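Local atomic coordinates of enoyl-CoA hydratase/isomerase (Mycobacterium abscessus, PDB entry 3QXZ), a protein that probably catalyses the hydration or double-bond isomerisation of enoyl-CoA thioesters, as a member of the crotonase-like enoyl-CoA hydratase/isomerase family. Residues 123-127 and 189-193; 92-96 and 118-122. All blocks are in the same frame, centred on the assembly; numbering follows the deposited sequence.

Interaction 1 (123-127 and 189-193)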
loop_
_atom_site.group_PDB
_atom_site.type_symbol
_atom_site.label_atom_id
_atom_site.label_comp_id
_atom_site.label_asym_id
_atom_site.label_seq_id
_atom_site.Cartn_x
_atom_site.Cartn_y
_atom_site.Cartn_z
ATOM N N ARG A 123 8.178 12.744 -2.367
ATOM C CA ARG A 123 7.517 14.038 -2.137
ATOM C C ARG A 123 7.844 14.569 -0.749
ATOM O O ARG A 123 7.735 13.854 0.246
ATOM C CB ARG A 123 5.990 13.914 -2.266
ATOM C CG ARG A 123 5.482 14.044 -3.696
ATOM C CD ARG A 123 4.023 13.561 -3.877
ATOM N NE ARG A 123 3.927 12.134 -3.568
ATOM C CZ ARG A 123 4.419 11.171 -4.332
ATOM N NH1 ARG A 123 4.965 11.434 -5.524
ATOM N NH2 ARG A 123 4.389 9.937 -3.876
ATOM N N ILE A 124 8.214 15.846 -0.714
ATOM C CA ILE A 124 8.349 16.576 0.546
ATOM C C ILE A 124 7.331 17.701 0.466
ATOM O O ILE A 124 7.347 18.484 -0.505
ATOM C CB ILE A 124 9.779 17.126 0.716
ATOM C CG1 ILE A 124 10.795 15.967 0.724
ATOM C CG2 ILE A 124 9.885 17.953 2.024
ATOM C CD1 ILE A 124 12.258 16.466 0.770
ATOM N N LEU A 125 6.430 17.759 1.454
ATOM C CA LEU A 125 5.320 18.734 1.444
ATOM C C LEU A 125 5.443 19.804 2.522
ATOM O O LEU A 125 5.881 19.538 3.639
ATOM C CB LEU A 125 3.950 18.025 1.572
ATOM C CG LEU A 125 3.248 17.589 0.285
ATOM C CD1 LEU A 125 4.064 16.583 -0.523
ATOM C CD2 LEU A 125 1.867 16.982 0.621
ATOM N N ALA A 126 5.002 20.998 2.158
ATOM C CA ALA A 126 4.944 22.143 3.071
ATOM C C ALA A 126 3.786 21.970 4.055
ATOM O O ALA A 126 2.634 21.762 3.643
ATOM C CB ALA A 126 4.749 23.410 2.272
ATOM N N GLU A 127 4.076 22.140 5.349
ATOM C CA GLU A 127 3.031 22.067 6.381
ATOM C C GLU A 127 1.884 23.066 6.193
ATOM O O GLU A 127 0.735 22.780 6.553
ATOM C CB GLU A 127 3.659 22.195 7.779
ATOM C CG GLU A 127 4.403 20.922 8.178
ATOM C CD GLU A 127 5.404 21.135 9.313
ATOM O OE1 GLU A 127 5.469 22.251 9.870
ATOM O OE2 GLU A 127 6.131 20.173 9.644
ATOM N N VAL A 189 11.341 23.278 2.588
ATOM C CA VAL A 189 11.044 22.140 1.688
ATOM C C VAL A 189 12.049 21.984 0.539
ATOM O O VAL A 189 12.600 20.883 0.336
ATOM C CB VAL A 189 9.609 22.260 1.127
ATOM C CG1 VAL A 189 9.370 21.239 0.008
ATOM C CG2 VAL A 189 8.570 22.047 2.245
ATOM N N LEU A 190 12.304 23.059 -0.206
ATOM C CA LEU A 190 13.204 22.966 -1.342
ATOM C C LEU A 190 14.619 22.601 -0.911
ATOM O O LEU A 190 15.262 21.756 -1.529
ATOM C CB LEU A 190 13.185 24.255 -2.178
ATOM C CG LEU A 190 14.083 24.266 -3.427
ATOM C CD1 LEU A 190 13.833 23.076 -4.388
ATOM C CD2 LEU A 190 13.935 25.621 -4.155
ATOM N N GLY A 191 15.113 23.225 0.162
ATOM C CA GLY A 191 16.443 22.914 0.675
ATOM C C GLY A 191 16.584 21.452 1.067
ATOM O O GLY A 191 17.621 20.840 0.820
ATOM N N ALA A 192 15.545 20.881 1.684
ATOM C CA ALA A 192 15.597 19.464 2.044
ATOM C C ALA A 192 15.632 18.583 0.793
ATOM O O ALA A 192 16.377 17.605 0.732
ATOM C CB ALA A 192 14.415 19.077 2.934
ATOM N N ALA A 193 14.834 18.934 -0.210
ATOM C CA ALA A 193 14.824 18.186 -1.463
ATOM C C ALA A 193 16.201 18.240 -2.152
ATOM O O ALA A 193 16.703 17.227 -2.659
ATOM C CB ALA A 193 13.725 18.703 -2.381
#

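Interaction 2 (92-96 and 118-122)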
loop_
_atom_site.group_PDB
_atom_site.type_symbol
_atom_site.label_atom_id
_atom_site.label_comp_id
_atom_site.label_asym_id
_atom_site.label_seq_id
_atom_site.Cartn_x
_atom_site.Cartn_y
_atom_site.Cartn_z
ATOM N N PRO A 92 6.686 12.120 -21.176
ATOM C CA PRO A 92 6.558 10.980 -20.271
ATOM C C PRO A 92 6.253 11.421 -18.847
ATOM O O PRO A 92 6.506 12.591 -18.472
ATOM C CB PRO A 92 7.956 10.362 -20.305
ATOM C CG PRO A 92 8.853 11.510 -20.569
ATOM C CD PRO A 92 8.082 12.335 -21.580
ATOM N N ALA A 93 5.723 10.490 -18.067
ATOM C CA ALA A 93 5.480 10.704 -16.630
ATOM C C ALA A 93 6.828 10.543 -15.923
ATOM O O ALA A 93 7.713 9.818 -16.384
ATOM C CB ALA A 93 4.509 9.691 -16.106
ATOM N N ALA A 94 6.982 11.197 -14.782
ATOM C CA ALA A 94 8.240 11.123 -14.043
ATOM C C ALA A 94 8.624 9.671 -13.724
ATOM O O ALA A 94 9.821 9.328 -13.752
ATOM C CB ALA A 94 8.155 11.963 -12.779
ATOM N N PHE A 95 7.626 8.828 -13.427
ATOM C CA PHE A 95 7.898 7.438 -13.038
ATOM C C PHE A 95 8.323 6.544 -14.224
ATOM O O PHE A 95 8.653 5.379 -14.000
ATOM C CB PHE A 95 6.712 6.826 -12.248
ATOM C CG PHE A 95 5.443 6.759 -13.022
ATOM C CD1 PHE A 95 5.240 5.765 -13.981
ATOM C CD2 PHE A 95 4.438 7.699 -12.797
ATOM C CE1 PHE A 95 4.057 5.721 -14.737
ATOM C CE2 PHE A 95 3.247 7.661 -13.534
ATOM C CZ PHE A 95 3.056 6.686 -14.496
ATOM N N GLU A 96 8.328 7.086 -15.446
ATOM C CA GLU A 96 8.799 6.356 -16.620
ATOM C C GLU A 96 10.283 6.591 -16.876
ATOM O O GLU A 96 10.877 5.927 -17.734
ATOM C CB GLU A 96 7.986 6.769 -17.862
ATOM C CG GLU A 96 6.564 6.216 -17.808
ATOM C CD GLU A 96 5.602 6.714 -18.883
ATOM O OE1 GLU A 96 5.727 7.841 -19.372
ATOM O OE2 GLU A 96 4.652 5.962 -19.199
ATOM N N LEU A 118 2.162 13.447 -7.765
ATOM C CA LEU A 118 2.132 12.010 -7.461
ATOM C C LEU A 118 2.966 11.177 -8.435
ATOM O O LEU A 118 3.192 10.002 -8.173
ATOM C CB LEU A 118 0.704 11.475 -7.412
ATOM C CG LEU A 118 -0.227 12.070 -6.363
ATOM C CD1 LEU A 118 -1.592 11.379 -6.485
ATOM C CD2 LEU A 118 0.315 11.967 -4.916
ATOM N N HIS A 119 3.438 11.756 -9.550
ATOM C CA HIS A 119 4.303 10.986 -10.459
ATOM C C HIS A 119 5.716 10.863 -9.915
ATOM O O HIS A 119 6.459 9.979 -10.359
ATOM C CB HIS A 119 4.398 11.642 -11.830
ATOM C CG HIS A 119 3.129 11.623 -12.610
ATOM N ND1 HIS A 119 3.056 12.142 -13.879
ATOM C CD2 HIS A 119 1.898 11.150 -12.310
ATOM C CE1 HIS A 119 1.824 11.983 -14.338
ATOM N NE2 HIS A 119 1.102 11.392 -13.406
ATOM N N ALA A 120 6.121 11.766 -9.018
ATOM C CA ALA A 120 7.497 11.777 -8.520
ATOM C C ALA A 120 7.778 10.557 -7.633
ATOM O O ALA A 120 6.864 9.966 -7.039
ATOM C CB ALA A 120 7.789 13.069 -7.739
ATOM N N ASP A 121 9.049 10.174 -7.546
ATOM C CA ASP A 121 9.432 9.071 -6.655
ATOM C C ASP A 121 9.217 9.417 -5.194
ATOM O O ASP A 121 8.801 8.574 -4.388
ATOM C CB ASP A 121 10.899 8.727 -6.895
ATOM C CG ASP A 121 11.172 8.358 -8.321
ATOM O OD1 ASP A 121 10.462 7.461 -8.838
ATOM O OD2 ASP A 121 12.077 8.964 -8.940
ATOM N N ILE A 122 9.525 10.666 -4.870
ATOM C CA ILE A 122 9.627 11.133 -3.488
ATOM C C ILE A 122 8.953 12.506 -3.423
ATOM O O ILE A 122 9.110 13.326 -4.340
ATOM C CB ILE A 122 11.116 11.232 -3.091
ATOM C CG1 ILE A 122 11.774 9.836 -3.115
ATOM C CG2 ILE A 122 11.304 11.960 -1.718
ATOM C CD1 ILE A 122 13.339 9.848 -3.219
HETATM O O HOH W 1 5.087 13.440 -14.776
#

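Interaction 1 (123-127 and 189-193)
Ile124 and Val189 carry this contact, lying alongside each other and running in opposite directions. It is van der Waals packing of apolar side chains, partly against backbone. The tight part centres on Ile124. Its CG2 sits 3.9 Å from CG1 of Val189. The other branch of Ile124 reaches further along the helix. Its CG1 lies beside the backbone N (chi1 -60°) and the chain then extends, which carries CD1 to the backbone between Ala192 and Ala193. There CD1 is 3.7 Å from Ala193 N and 4.0 Å from Ala192 CB. The small side chains of Ala192 and Ala193 probably leave the tip room to approach the helix backbone.

Val189 lays its two methyls along the strand backbone. CG1 packs on Ile124 O at 3.5 Å. At Ala126 the backbone N still meets CG2 of Val189 at 3.7 Å, while Ala126 CB touches CG2 more loosely, at 4.1 Å. Beyond it Glu127 is exposed to solvent and does not touch the helix segment. On the helix, partly exposed Leu190 points away and packs on Val56 and Thr58.

The axes of 123-126 and 189-193 run nearly antiparallel, at 163°. These pieces belong to strand 122-126 and helix 186-203, which lies across one side of the crotonase-fold sheet. Strand 122-126 pairs with strands 101-105 and 182-184. Ala193 also touches Ile102 and Ala104, and Ala192 touches Leu184.

Interaction 2 (92-96 and 118-122)
Phe95 and His119 meet edge to face. The edge of the phenyl ring points at one face of the imidazole, with the planes at 80° and the centroids 5.4 Å apart. CE2 of Phe95 leads, 3.9 Å from His119 CD2 and nearer the rim of the ring than its centre. Phe95 takes the crowded first torsion, with CG between the backbone N and the carbonyl carbon (chi1 62°). This folds the phenyl ring back over Ala93, whose CB lies against one of its faces. His119 O lies at the phenyl edge, near the ring plane.

Ala93 CB also approaches the imidazole obliquely, 3.6 Å from His119 ND1. Ala94 CB packs on His119 CB at 3.9 Å.

The two segments are connecting loops of the crotonase fold. Segment 92-96 leads towards strand 101-105, and segment 118-122 joins helix 112-117 to strand 122-126. Within the first loop, Glu96 N bonds to Ala93 O at 3.0 Å, a backbone bond that closes the turn.

A water lies in the imidazole plane and links the two loops. It accepts from Ala94 N at 2.9 Å and bonds to His119 ND1 at 2.6 Å. His119 NE2 bonds to Ala144 O. Both ring nitrogens thus have partners, which probably helps to fix the rotation of the imidazole. The Phe95 ring also meets Trp148 and Trp217. Asp121 forms a salt bridge with Lys213 and a hydrogen bond with Trp217 NE1, which tie its loop to helix 206-222.

The centres of the two interactions are about 16 Å apart. They come in series along the chain: interaction 2 closes before interaction 1 opens. Residues 118-122 run directly into 123-127, so one continuous piece of chain serves both. Interaction 2 lies near the centre of the chain, at the start of strand 122-126. Interaction 1 lies further out, towards the strand's end, under helix 186-203. The two also touch where Arg123 NH1 packs on Leu118 CA. The strand thus joins the loop contact to helix 186-203 within one family region. Asp121 and Ile122 pack on Ala160 and Glu161 of the second subunit, and Arg123 on its Ala157, so this piece of chain also faces the subunit interface.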